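PDB 6KPB: scarecrow-like protein 3 from Arabidopsis thaliana, which probably acts as a transcription factor in plant development and binds zinc finger proteins of the IDD family, JACKDAW among them. Local coordinates for residues L56-L59 / L60-A64; G357-L360 / M361-L364; L183-A186 / F187-P191; K147-Y150 / L151-R155. All coordinates share one frame; numbering follows the deposited sequence.

Interaction 1: L56-L59 / L60-A64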
loop_
_atom_site.group_PDB
_atom_site.type_symbol
_atom_site.label_atom_id
_atom_site.label_comp_id
_atom_site.label_asym_id
_atom_site.label_seq_id
_atom_site.Cartn_x
_atom_site.Cartn_y
_atom_site.Cartn_z
ATOM N N LEU A 56 -13.818 0.643 25.307
ATOM C CA LEU A 56 -13.627 0.277 23.907
ATOM C C LEU A 56 -14.613 -0.802 23.480
ATOM O O LEU A 56 -15.119 -0.779 22.352
ATOM C CB LEU A 56 -12.189 -0.192 23.679
ATOM C CG LEU A 56 -11.110 0.889 23.610
ATOM C CD1 LEU A 56 -9.720 0.281 23.725
ATOM C CD2 LEU A 56 -11.245 1.678 22.321
ATOM N N ILE A 57 -14.893 -1.761 24.368
ATOM C CA ILE A 57 -15.843 -2.825 24.049
ATOM C C ILE A 57 -17.234 -2.245 23.838
ATOM O O ILE A 57 -17.913 -2.552 22.851
ATOM C CB ILE A 57 -15.849 -3.891 25.159
ATOM C CG1 ILE A 57 -14.424 -4.223 25.596
ATOM C CG2 ILE A 57 -16.572 -5.145 24.690
ATOM C CD1 ILE A 57 -14.360 -5.244 26.703
ATOM N N HIS A 58 -17.678 -1.402 24.773
ATOM C CA HIS A 58 -18.976 -0.747 24.643
ATOM C C HIS A 58 -19.081 0.015 23.325
ATOM O O HIS A 58 -20.092 -0.087 22.622
ATOM C CB HIS A 58 -19.207 0.184 25.834
ATOM C CG HIS A 58 -20.539 0.867 25.823
ATOM N ND1 HIS A 58 -21.724 0.193 26.028
ATOM C CD2 HIS A 58 -20.873 2.166 25.637
ATOM C CE1 HIS A 58 -22.730 1.046 25.965
ATOM N NE2 HIS A 58 -22.242 2.251 25.728
ATOM N N LEU A 59 -18.039 0.768 22.964
ATOM C CA LEU A 59 -18.049 1.489 21.694
ATOM C C LEU A 59 -18.228 0.540 20.516
ATOM O O LEU A 59 -18.979 0.835 19.579
ATOM C CB LEU A 59 -16.759 2.294 21.536
ATOM C CG LEU A 59 -16.714 3.761 21.970
ATOM C CD1 LEU A 59 -15.382 4.094 22.611
ATOM C CD2 LEU A 59 -16.971 4.673 20.778
ATOM N N LEU A 60 -17.551 -0.612 20.546
ATOM C CA LEU A 60 -17.643 -1.548 19.430
ATOM C C LEU A 60 -19.067 -2.064 19.267
ATOM O O LEU A 60 -19.622 -2.048 18.162
ATOM C CB LEU A 60 -16.666 -2.707 19.630
ATOM C CG LEU A 60 -15.181 -2.364 19.492
ATOM C CD1 LEU A 60 -14.301 -3.554 19.847
ATOM C CD2 LEU A 60 -14.873 -1.870 18.085
ATOM N N LEU A 61 -19.678 -2.524 20.361
ATOM C CA LEU A 61 -21.055 -3.000 20.289
ATOM C C LEU A 61 -22.014 -1.864 19.952
ATOM O O LEU A 61 -22.940 -2.042 19.152
ATOM C CB LEU A 61 -21.455 -3.665 21.605
ATOM C CG LEU A 61 -21.065 -5.129 21.822
ATOM C CD1 LEU A 61 -19.591 -5.271 22.168
ATOM C CD2 LEU A 61 -21.936 -5.741 22.906
ATOM N N THR A 62 -21.802 -0.688 20.547
ATOM C CA THR A 62 -22.670 0.454 20.272
ATOM C C THR A 62 -22.592 0.857 18.807
ATOM O O THR A 62 -23.618 0.977 18.128
ATOM C CB THR A 62 -22.291 1.634 21.167
ATOM O OG1 THR A 62 -22.067 1.171 22.505
ATOM C CG2 THR A 62 -23.405 2.670 21.173
ATOM N N CYS A 63 -21.374 1.068 18.301
ATOM C CA CYS A 63 -21.197 1.427 16.898
ATOM C C CYS A 63 -21.844 0.402 15.979
ATOM O O CYS A 63 -22.533 0.765 15.021
ATOM C CB CYS A 63 -19.709 1.566 16.578
ATOM S SG CYS A 63 -19.347 1.829 14.828
ATOM N N ALA A 64 -21.652 -0.888 16.273
ATOM C CA ALA A 64 -22.234 -1.935 15.437
ATOM C C ALA A 64 -23.752 -1.829 15.390
ATOM O O ALA A 64 -24.366 -2.077 14.346
ATOM C CB ALA A 64 -21.810 -3.310 15.947
#

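Interaction 2: G357-L360 / M361-L364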
loop_
_atom_site.group_PDB
_atom_site.type_symbol
_atom_site.label_atom_id
_atom_site.label_comp_id
_atom_site.label_asym_id
_atom_site.label_seq_id
_atom_site.Cartn_x
_atom_site.Cartn_y
_atom_site.Cartn_z
ATOM N N GLY A 357 -22.044 -16.583 11.825
ATOM C CA GLY A 357 -23.375 -16.233 12.276
ATOM C C GLY A 357 -24.127 -15.392 11.265
ATOM O O GLY A 357 -23.544 -14.771 10.372
ATOM N N SER A 358 -25.452 -15.385 11.413
ATOM C CA SER A 358 -26.309 -14.730 10.433
ATOM C C SER A 358 -26.159 -13.212 10.482
ATOM O O SER A 358 -26.013 -12.560 9.442
ATOM C CB SER A 358 -27.763 -15.145 10.668
ATOM O OG SER A 358 -28.172 -14.838 11.991
ATOM N N THR A 359 -26.172 -12.633 11.677
ATOM C CA THR A 359 -26.168 -11.185 11.825
ATOM C C THR A 359 -24.772 -10.663 12.151
ATOM O O THR A 359 -23.875 -11.409 12.552
ATOM C CB THR A 359 -27.149 -10.743 12.915
ATOM O OG1 THR A 359 -26.607 -11.053 14.205
ATOM C CG2 THR A 359 -28.486 -11.448 12.749
ATOM N N LEU A 360 -24.606 -9.351 11.970
ATOM C CA LEU A 360 -23.338 -8.701 12.285
ATOM C C LEU A 360 -23.013 -8.828 13.768
ATOM O O LEU A 360 -21.873 -9.128 14.144
ATOM C CB LEU A 360 -23.395 -7.230 11.864
ATOM C CG LEU A 360 -22.108 -6.410 11.698
ATOM C CD1 LEU A 360 -21.513 -5.970 13.032
ATOM C CD2 LEU A 360 -21.087 -7.188 10.887
ATOM N N MET A 361 -24.008 -8.601 14.631
ATOM C CA MET A 361 -23.767 -8.632 16.070
ATOM C C MET A 361 -23.343 -10.020 16.531
ATOM O O MET A 361 -22.517 -10.154 17.443
ATOM C CB MET A 361 -25.019 -8.177 16.820
ATOM C CG MET A 361 -24.797 -7.940 18.304
ATOM S SD MET A 361 -23.572 -6.653 18.615
ATOM C CE MET A 361 -24.321 -5.267 17.764
ATOM N N GLU A 362 -23.902 -11.063 15.915
ATOM C CA GLU A 362 -23.489 -12.429 16.224
ATOM C C GLU A 362 -22.000 -12.617 15.969
ATOM O O GLU A 362 -21.243 -13.003 16.867
ATOM C CB GLU A 362 -24.298 -13.423 15.389
ATOM C CG GLU A 362 -25.719 -13.656 15.863
ATOM C CD GLU A 362 -26.505 -14.523 14.897
ATOM O OE1 GLU A 362 -26.204 -14.481 13.685
ATOM O OE2 GLU A 362 -27.416 -15.249 15.347
ATOM N N ARG A 363 -21.562 -12.343 14.738
ATOM C CA ARG A 363 -20.165 -12.551 14.380
ATOM C C ARG A 363 -19.240 -11.624 15.156
ATOM O O ARG A 363 -18.114 -12.010 15.482
ATOM C CB ARG A 363 -19.979 -12.360 12.876
ATOM C CG ARG A 363 -20.955 -13.172 12.042
ATOM C CD ARG A 363 -20.503 -13.291 10.598
ATOM N NE ARG A 363 -20.388 -11.993 9.943
ATOM C CZ ARG A 363 -21.415 -11.320 9.433
ATOM N NH1 ARG A 363 -22.642 -11.819 9.507
ATOM N NH2 ARG A 363 -21.214 -10.148 8.847
ATOM N N LEU A 364 -19.696 -10.409 15.469
ATOM C CA LEU A 364 -18.863 -9.490 16.235
ATOM C C LEU A 364 -18.630 -9.999 17.651
ATOM O O LEU A 364 -17.511 -9.912 18.169
ATOM C CB LEU A 364 -19.499 -8.101 16.266
ATOM C CG LEU A 364 -18.776 -7.078 17.145
ATOM C CD1 LEU A 364 -17.343 -6.898 16.678
ATOM C CD2 LEU A 364 -19.507 -5.751 17.146
#

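Interaction 3: L183-A186 / F187-P191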
loop_
_atom_site.group_PDB
_atom_site.type_symbol
_atom_site.label_atom_id
_atom_site.label_comp_id
_atom_site.label_asym_id
_atom_site.label_seq_id
_atom_site.Cartn_x
_atom_site.Cartn_y
_atom_site.Cartn_z
ATOM N N LEU A 183 7.778 -35.065 6.479
ATOM C CA LEU A 183 7.205 -36.310 5.972
ATOM C C LEU A 183 8.168 -37.024 5.035
ATOM O O LEU A 183 8.159 -38.258 4.958
ATOM C CB LEU A 183 5.878 -36.034 5.264
ATOM C CG LEU A 183 5.072 -37.274 4.873
ATOM C CD1 LEU A 183 4.721 -38.070 6.114
ATOM C CD2 LEU A 183 3.813 -36.902 4.103
ATOM N N LEU A 184 9.001 -36.269 4.316
ATOM C CA LEU A 184 10.015 -36.883 3.465
ATOM C C LEU A 184 10.993 -37.710 4.290
ATOM O O LEU A 184 11.257 -38.877 3.977
ATOM C CB LEU A 184 10.757 -35.804 2.674
ATOM C CG LEU A 184 10.222 -35.461 1.284
ATOM C CD1 LEU A 184 10.877 -34.194 0.759
ATOM C CD2 LEU A 184 10.471 -36.618 0.334
ATOM N N GLN A 185 11.537 -37.119 5.357
ATOM C CA GLN A 185 12.471 -37.844 6.213
ATOM C C GLN A 185 11.801 -39.039 6.878
ATOM O O GLN A 185 12.407 -40.109 7.009
ATOM C CB GLN A 185 13.054 -36.902 7.269
ATOM C CG GLN A 185 13.872 -37.600 8.347
ATOM C CD GLN A 185 15.133 -38.246 7.803
ATOM O OE1 GLN A 185 16.150 -37.580 7.603
ATOM N NE2 GLN A 185 15.071 -39.552 7.561
ATOM N N ALA A 186 10.546 -38.877 7.303
ATOM C CA ALA A 186 9.847 -39.962 7.983
ATOM C C ALA A 186 9.578 -41.125 7.037
ATOM O O ALA A 186 9.736 -42.292 7.418
ATOM C CB ALA A 186 8.546 -39.443 8.590
ATOM N N PHE A 187 9.167 -40.827 5.801
ATOM C CA PHE A 187 9.012 -41.875 4.797
ATOM C C PHE A 187 10.328 -42.602 4.556
ATOM O O PHE A 187 10.349 -43.826 4.384
ATOM C CB PHE A 187 8.490 -41.279 3.489
ATOM C CG PHE A 187 6.997 -41.357 3.333
ATOM C CD1 PHE A 187 6.301 -42.481 3.744
ATOM C CD2 PHE A 187 6.290 -40.307 2.769
ATOM C CE1 PHE A 187 4.927 -42.556 3.598
ATOM C CE2 PHE A 187 4.918 -40.375 2.620
ATOM C CZ PHE A 187 4.235 -41.501 3.036
ATOM N N ASN A 188 11.438 -41.863 4.546
ATOM C CA ASN A 188 12.735 -42.485 4.305
ATOM C C ASN A 188 13.163 -43.361 5.475
ATOM O O ASN A 188 13.875 -44.353 5.278
ATOM C CB ASN A 188 13.788 -41.411 4.034
ATOM C CG ASN A 188 14.944 -41.925 3.200
ATOM O OD1 ASN A 188 15.245 -43.118 3.200
ATOM N ND2 ASN A 188 15.596 -41.024 2.479
ATOM N N SER A 189 12.741 -43.022 6.690
ATOM C CA SER A 189 13.148 -43.762 7.875
ATOM C C SER A 189 12.245 -44.948 8.191
ATOM O O SER A 189 12.610 -45.768 9.040
ATOM C CB SER A 189 13.193 -42.832 9.092
ATOM O OG SER A 189 14.047 -41.725 8.854
ATOM N N ARG A 190 11.090 -45.065 7.540
ATOM C CA ARG A 190 10.153 -46.117 7.901
ATOM C C ARG A 190 10.744 -47.487 7.566
ATOM O O ARG A 190 11.507 -47.624 6.606
ATOM C CB ARG A 190 8.810 -45.918 7.200
ATOM C CG ARG A 190 8.743 -46.340 5.740
ATOM C CD ARG A 190 7.294 -46.337 5.271
ATOM N NE ARG A 190 7.144 -46.679 3.860
ATOM C CZ ARG A 190 5.970 -46.800 3.248
ATOM N NH1 ARG A 190 5.916 -47.113 1.960
ATOM N NH2 ARG A 190 4.846 -46.611 3.925
ATOM N N PRO A 191 10.421 -48.513 8.365
ATOM C CA PRO A 191 11.129 -49.804 8.243
ATOM C C PRO A 191 11.121 -50.415 6.850
ATOM O O PRO A 191 12.111 -51.042 6.452
ATOM C CB PRO A 191 10.384 -50.691 9.250
ATOM C CG PRO A 191 9.878 -49.736 10.277
ATOM C CD PRO A 191 9.509 -48.488 9.523
#

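Interaction 4: K147-Y150 / L151-R155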
loop_
_atom_site.group_PDB
_atom_site.type_symbol
_atom_site.label_atom_id
_atom_site.label_comp_id
_atom_site.label_asym_id
_atom_site.label_seq_id
_atom_site.Cartn_x
_atom_site.Cartn_y
_atom_site.Cartn_z
ATOM N N LYS A 147 2.670 -26.241 13.433
ATOM C CA LYS A 147 3.546 -27.345 13.814
ATOM C C LYS A 147 2.746 -28.519 14.365
ATOM O O LYS A 147 3.031 -29.679 14.046
ATOM C CB LYS A 147 4.575 -26.873 14.841
ATOM C CG LYS A 147 5.609 -25.891 14.308
ATOM C CD LYS A 147 6.393 -25.269 15.457
ATOM C CE LYS A 147 7.354 -24.186 14.981
ATOM N NZ LYS A 147 8.688 -24.736 14.617
ATOM N N VAL A 148 1.740 -28.238 15.196
ATOM C CA VAL A 148 0.885 -29.300 15.719
ATOM C C VAL A 148 0.073 -29.928 14.593
ATOM O O VAL A 148 -0.018 -31.157 14.480
ATOM C CB VAL A 148 -0.025 -28.758 16.836
ATOM C CG1 VAL A 148 -1.088 -29.786 17.200
ATOM C CG2 VAL A 148 0.797 -28.385 18.059
ATOM N N SER A 149 -0.526 -29.089 13.742
ATOM C CA SER A 149 -1.285 -29.589 12.601
ATOM C C SER A 149 -0.414 -30.465 11.707
ATOM O O SER A 149 -0.792 -31.591 11.365
ATOM C CB SER A 149 -1.868 -28.417 11.811
ATOM O OG SER A 149 -2.547 -28.865 10.649
ATOM N N TYR A 150 0.767 -29.967 11.332
ATOM C CA TYR A 150 1.657 -30.735 10.464
ATOM C C TYR A 150 2.040 -32.066 11.097
ATOM O O TYR A 150 2.033 -33.106 10.426
ATOM C CB TYR A 150 2.908 -29.920 10.141
ATOM C CG TYR A 150 2.647 -28.690 9.301
ATOM C CD1 TYR A 150 1.473 -28.558 8.568
ATOM C CD2 TYR A 150 3.576 -27.659 9.241
ATOM C CE1 TYR A 150 1.236 -27.435 7.797
ATOM C CE2 TYR A 150 3.347 -26.533 8.475
ATOM C CZ TYR A 150 2.176 -26.425 7.758
ATOM O OH TYR A 150 1.951 -25.303 6.996
ATOM N N LEU A 151 2.373 -32.056 12.389
ATOM C CA LEU A 151 2.753 -33.291 13.069
ATOM C C LEU A 151 1.608 -34.299 13.052
ATOM O O LEU A 151 1.805 -35.475 12.726
ATOM C CB LEU A 151 3.185 -32.983 14.504
ATOM C CG LEU A 151 3.943 -34.031 15.328
ATOM C CD1 LEU A 151 4.663 -33.344 16.482
ATOM C CD2 LEU A 151 3.027 -35.127 15.864
ATOM N N LEU A 152 0.401 -33.852 13.405
ATOM C CA LEU A 152 -0.734 -34.767 13.490
ATOM C C LEU A 152 -1.128 -35.300 12.117
ATOM O O LEU A 152 -1.419 -36.493 11.970
ATOM C CB LEU A 152 -1.920 -34.070 14.156
ATOM C CG LEU A 152 -1.783 -33.802 15.658
ATOM C CD1 LEU A 152 -2.927 -32.931 16.169
ATOM C CD2 LEU A 152 -1.719 -35.118 16.420
ATOM N N THR A 153 -1.138 -34.435 11.100
ATOM C CA THR A 153 -1.566 -34.871 9.774
ATOM C C THR A 153 -0.524 -35.772 9.119
ATOM O O THR A 153 -0.878 -36.720 8.409
ATOM C CB THR A 153 -1.860 -33.662 8.886
ATOM O OG1 THR A 153 -0.674 -32.875 8.739
ATOM C CG2 THR A 153 -2.959 -32.807 9.499
ATOM N N ASN A 154 0.765 -35.494 9.342
ATOM C CA ASN A 154 1.803 -36.362 8.792
ATOM C C ASN A 154 1.740 -37.757 9.404
ATOM O O ASN A 154 1.936 -38.756 8.702
ATOM C CB ASN A 154 3.184 -35.743 9.008
ATOM C CG ASN A 154 3.443 -34.558 8.096
ATOM O OD1 ASN A 154 2.685 -34.301 7.161
ATOM N ND2 ASN A 154 4.524 -33.833 8.362
ATOM N N ARG A 155 1.466 -37.846 10.708
ATOM C CA ARG A 155 1.300 -39.151 11.341
ATOM C C ARG A 155 0.106 -39.897 10.758
ATOM O O ARG A 155 0.186 -41.102 10.490
ATOM C CB ARG A 155 1.141 -38.987 12.852
ATOM C CG ARG A 155 2.444 -38.775 13.602
ATOM C CD ARG A 155 3.175 -40.092 13.819
ATOM N NE ARG A 155 4.493 -40.098 13.193
ATOM C CZ ARG A 155 5.573 -39.536 13.724
ATOM N NH1 ARG A 155 5.491 -38.913 14.893
ATOM N NH2 ARG A 155 6.734 -39.591 13.086
#

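Interaction 1: L56-L59 / L60-A64
L60 begins the second half of this helical stretch by giving its N-H to L56 O at 3.0 Å, and its own side chain leans back over the same oxygen, with CG 3.3 Å from L56 O. Its side chain is buried against F100 and L368. L61 repeats the bond one step on, its N reaching I57 O in a nearly straight line (N-H...O 171°). Its side chain runs alongside that of I57 and points the same way; the branch L61 CD1 meets I57 CG2 at 3.9 Å. I57 CG2 stands anti to the backbone N, while CG1 lies beside that N, anti to the carbonyl carbon, and I57 also packs on an apolar side chain of the bound peptide. All this lies on helix 49-69, within the predicted leucine repeat I, where the helix is wrapped by helices 72-85, 92-109 and 360-381 in the helical cap of the GRAS fold. T62 N bonds to H58 O at 2.8 Å. H58 holds CG anti to its backbone N (chi1 -178°), which swings the imidazole along the helix until T62 OG1 sits over the centre of one face, 3.3 Å above the ring plane. T62 OG1 is also modelled so near H58 O that the exact length of that bond is doubtful. C63 N donates to L59 O at 2.7 Å, and C63 CB lies 3.2 Å from that oxygen, while the side chains of L59 and C63 both pack against helix 72-85. A64 N donates to L60 O, and the A64 methyl packs on M361 and L364.

Interaction 2: G357-L360 / M361-L364
T359 and E362 bring their CA atoms within 5.3 Å as the chain passes from extended backbone at T359 (psi 164°) into helix 360-381. Across this turn the two residues exchange bonds: T359 OG1 accepts from E362 N at 3.2 Å, and E362 OE1 accepts from T359 N at 2.7 Å. E362 CG lies anti to its carbonyl carbon and the chain runs on extended, which carries the carboxylate back over the start of the helix. There OE1 takes a second donor, S358 OG at 2.6 Å; both donors come from the same face of the carboxylate, T359 N from well above its plane. R363 folds back on the same turn through a bend at chi3 (-61°). Its NH1 reaches G357 O at 3.2 Å, with the oxygen close to the guanidinium plane but the nitrogen above the carbonyl plane. L360 lies across this side chain at about a right angle, its CA over one guanidinium face and its CD2 3.6 Å from R363 NH2. The other nitrogens are held from outside, NE by I404 O and NH2 in a salt bridge to E408. A leucine in place of R363 would probably leave the E408 carboxylate without its mate, and G357 O and I404 O without the donors that R363 gives them. One step on, L364 N bonds to L360 O at 2.9 Å, and L364 packs on A64, F100 and I405. The exchange between T359, at the N-cap, and E362 is a capping box, which closes the first turn of helix 360-381.

Interaction 3: L183-A186 / F187-P191
F187 and L183 make the apolar part of the contact, lying side by side and pointing the same way. L183 CG stands 3.8 Å from F187 CE2, and the methyl L183 CD1 comes over one face of the ring. Having CG anti to the backbone N (chi1 -171°) sends the leucine along the helix toward the phenylalanine. At the other edge of the ring, F187 CD1 lies over one face of the R190 guanidinium, toward its rim; the guanidinium nitrogens bond to the backbone oxygens of M161, E164 and G193. With F187 cut back to an alanine, a gap is likely to open beside L183 and L158, and the R190 guanidinium to lose the ring edge over its face. The polar part is the closing turn of the helix. F187 N bonds to L183 O at 2.9 Å and N188 N to L184 O at 3.0 Å. Q185 O then takes two donors from one residue, S189 N at 2.9 Å and S189 OG at 3.0 Å, which approach it from opposite faces of its carbonyl plane. Q185 bends at chi2, which brings NE2 to 2.7 Å from S189 OG. R190 is the first residue to leave helical backbone angles. Within a beta-alpha-beta unit, helix 178-189 connects strands 166-171 and 196-203; L183, A186 and F187 rest on L158 of helix 145-160, L184 and F187 on L197 of the following strand, and L184 and Q185 on L223 of helix 206-223.

Interaction 4: K147-Y150 / L151-R155
The N154 carboxamide turns one face to Y150 O, which stands almost straight above N154 CG at 3.1 Å; ND2 does not bond to that oxygen but to Q179 O. The Y150 ring, by contrast, finds its neighbours beyond this turn, in F140, E176 and Q179. Both residues belong to helix 145-160 in the predicted VHIID region, a helix flanking the parallel strands of the Rossmann-like GRAS core, and S149 OG bonds to T349 OG1 on strand 345-351 of that sheet. Y150 O itself accepts N154 N at 2.9 Å. S149 O takes T153 N at 2.9 Å, and T153 OG1 lies between the two carbonyls, 2.9 Å from S149 O and 3.2 Å from Y150 O, its single proton not assigned to either. With chi1 at 61°, OG1 fits between the backbone N and the carbonyl carbon, turned back to the preceding turn, so the buried hydroxyl can probably be satisfied by a carbonyl of its own helix. Toward A440 and A444 of helix 438-448, V148 and L152 run side by side, and V148 CG1 meets L152 CD1 at 3.8 Å.

How the interactions relate
Interactions 1 and 2 belong to the helical cap and touch, the methyl of A64 resting on M361 and L364; interactions 3 and 4 lie on the opposite side of the chain's centre, on neighbouring helices of the Rossmann-like core, where L183 packs on N154. The centres of 1 and 3 are about 53 Å apart. Interactions 1 and 4 are buried mid-helix turns with paired aliphatic side chains, though 4 sits nearest the centre of the chain. Interactions 2 and 3 are partly exposed and add polar side-chain bonds at a helix end, a carboxylate and an arginine at the start in 2, a serine at the close in 3, which keeps an apolar L183-F187 face toward the core.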